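Local coordinates for probable TonB-dependent receptor (Pseudomonas aeruginosa, PDB 4K3F), which probably binds methionine in the periplasm for uptake across the inner membrane, as a lipoprotein of the NlpA family, at residues A[42-47]-A[56-61]. Residues are numbered along the deposited sequence; the frame is centred on the assembly and turned at random.
Sequences QPNVQV and FFQHQP. With MSE (selenomethionine), chain B.
Pro-43 and Phe-57 bring the backbones closest, CA to CA 7.8 Å, where the first turn of helix 42-48 faces the corner at which strand 54-59 is broken; no backbone hydrogen bond joins the two segments, so side chains make the contact. Pro-43 CG lies over one face of the Phe-57 ring, 4.2 Å from its centroid and 10° off the normal, a CH-pi contact, while Pro-43 CB touches Phe-57 CE1 at 3.6 Å. Gln-58 CB backs the opposite face. Asn-44 meets the ring at its edge, and its amide pairs with that of Gln-58, the side chains coming from opposite directions and the amide planes 29° apart, through two hydrogen bonds: Gln-58 NE2 reaches Asn-44 OD1 at 3.0 Å on an in-plane lone pair, and Asn-44 ND2 returns to Gln-58 OE1 at 3.0 Å, nearly straight at 170° though tilted from the carbonyl plane. Paired donors and acceptors fix both amide rotations, and Asn-55 ND2 also bonds Asn-44 OD1. With its chain extended beyond CG, Gln-58 carries its amide to Asn-44 while its CB stays 3.6 Å from the ligand CE. His-59 presents a ring face to the selenium, NE2 to SE 3.4 Å. Pro-43 and Asn-44 thus probably act as a second shell that positions Phe-57 and Gln-58, two residues lining the selenomethionine pocket of a periplasmic binding protein fold.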
# COMPACT_ATOMS: atom_id res chain seq x y z
N GLN A 42 -3.08 -13.35 1.38
CA GLN A 42 -3.46 -14.33 0.37
C GLN A 42 -2.96 -14.04 -1.06
O GLN A 42 -2.64 -15.00 -1.78
CB GLN A 42 -4.99 -14.62 0.38
CG GLN A 42 -5.50 -15.23 1.71
CD GLN A 42 -4.66 -16.42 2.22
OE1 GLN A 42 -4.18 -16.42 3.36
NE2 GLN A 42 -4.46 -17.40 1.38
N PRO A 43 -2.88 -12.77 -1.49
CA PRO A 43 -2.33 -12.55 -2.85
C PRO A 43 -0.92 -13.13 -3.03
O PRO A 43 -0.60 -13.62 -4.13
CB PRO A 43 -2.42 -11.01 -3.04
CG PRO A 43 -3.52 -10.61 -2.11
CD PRO A 43 -3.37 -11.51 -0.90
N ASN A 44 -0.09 -13.09 -1.97
CA ASN A 44 1.24 -13.62 -2.06
C ASN A 44 1.22 -15.14 -1.98
O ASN A 44 1.91 -15.83 -2.72
CB ASN A 44 2.10 -13.04 -0.97
CG ASN A 44 2.72 -11.73 -1.35
OD1 ASN A 44 2.79 -11.40 -2.52
ND2 ASN A 44 3.19 -10.97 -0.35
N VAL A 45 0.43 -15.65 -1.04
CA VAL A 45 0.29 -17.11 -0.87
C VAL A 45 -0.19 -17.75 -2.18
O VAL A 45 0.31 -18.79 -2.58
CB VAL A 45 -0.72 -17.43 0.27
CG1 VAL A 45 -1.00 -18.93 0.30
CG2 VAL A 45 -0.22 -16.92 1.59
N GLN A 46 -1.15 -17.11 -2.87
CA GLN A 46 -1.70 -17.67 -4.11
C GLN A 46 -0.64 -17.77 -5.19
O GLN A 46 -0.58 -18.73 -5.97
CB GLN A 46 -2.85 -16.82 -4.62
CG GLN A 46 -4.10 -16.95 -3.77
CD GLN A 46 -5.00 -18.09 -4.18
OE1 GLN A 46 -5.07 -18.46 -5.33
NE2 GLN A 46 -5.72 -18.61 -3.24
N VAL A 47 0.23 -16.77 -5.25
CA VAL A 47 1.30 -16.80 -6.26
C VAL A 47 2.37 -17.85 -5.94
O VAL A 47 2.78 -18.64 -6.80
CB VAL A 47 1.89 -15.38 -6.52
CG1 VAL A 47 3.02 -15.43 -7.56
CG2 VAL A 47 0.82 -14.46 -7.06
N PHE A 56 -0.63 -7.73 -7.52
CA PHE A 56 -0.47 -6.27 -7.56
C PHE A 56 -1.23 -5.68 -6.40
O PHE A 56 -2.43 -5.49 -6.46
CB PHE A 56 -0.93 -5.74 -8.92
CG PHE A 56 -0.82 -4.24 -9.07
CD1 PHE A 56 0.31 -3.56 -8.64
CD2 PHE A 56 -1.82 -3.51 -9.67
CE1 PHE A 56 0.40 -2.16 -8.79
CE2 PHE A 56 -1.72 -2.13 -9.83
CZ PHE A 56 -0.61 -1.46 -9.40
N PHE A 57 -0.48 -5.41 -5.32
CA PHE A 57 -1.09 -4.96 -4.04
C PHE A 57 -0.11 -4.41 -3.03
O PHE A 57 -0.55 -3.81 -2.10
CB PHE A 57 -1.92 -6.04 -3.34
CG PHE A 57 -1.10 -7.02 -2.52
CD1 PHE A 57 -0.39 -8.02 -3.13
CD2 PHE A 57 -1.03 -6.89 -1.14
CE1 PHE A 57 0.38 -8.93 -2.36
CE2 PHE A 57 -0.28 -7.77 -0.40
CZ PHE A 57 0.42 -8.78 -1.00
N GLN A 58 1.19 -4.65 -3.16
CA GLN A 58 2.15 -4.38 -2.05
C GLN A 58 3.28 -3.51 -2.53
O GLN A 58 3.46 -3.31 -3.75
CB GLN A 58 2.70 -5.70 -1.49
CG GLN A 58 3.75 -6.34 -2.42
CD GLN A 58 3.87 -7.82 -2.15
OE1 GLN A 58 4.17 -8.26 -1.04
NE2 GLN A 58 3.55 -8.60 -3.15
N HIS A 59 4.04 -2.98 -1.57
CA HIS A 59 5.27 -2.28 -1.87
C HIS A 59 6.46 -3.21 -1.59
O HIS A 59 6.32 -4.32 -1.09
CB HIS A 59 5.38 -0.95 -1.12
CG HIS A 59 5.03 -1.01 0.36
ND1 HIS A 59 5.75 -1.77 1.27
CD2 HIS A 59 4.06 -0.40 1.08
CE1 HIS A 59 5.24 -1.61 2.49
NE2 HIS A 59 4.22 -0.77 2.39
N GLN A 60 7.64 -2.78 -1.99
CA GLN A 60 8.83 -3.64 -1.90
C GLN A 60 9.22 -3.95 -0.47
O GLN A 60 9.57 -5.09 -0.17
CB GLN A 60 10.01 -3.07 -2.71
CG GLN A 60 11.19 -4.03 -2.85
CD GLN A 60 11.13 -4.95 -4.03
OE1 GLN A 60 10.85 -4.52 -5.17
NE2 GLN A 60 11.47 -6.22 -3.79
N PRO A 61 9.19 -2.95 0.44
CA PRO A 61 9.50 -3.34 1.81
C PRO A 61 8.62 -4.47 2.34
O PRO A 61 9.12 -5.40 2.96
CB PRO A 61 9.34 -2.06 2.59
CG PRO A 61 9.66 -0.98 1.57
CD PRO A 61 9.13 -1.48 0.27
N MSE B . -1.43 -0.25 -1.21
CA MSE B . -0.77 -0.36 0.12
C MSE B . 0.06 0.91 0.30
O MSE B . 0.73 1.34 -0.64
OXT MSE B . 0.06 1.50 1.39
CB MSE B . 0.12 -1.61 0.23
CG MSE B . 0.77 -1.74 1.59
SE MSE B . 2.02 -3.25 1.59
CE MSE B . 0.80 -4.69 1.44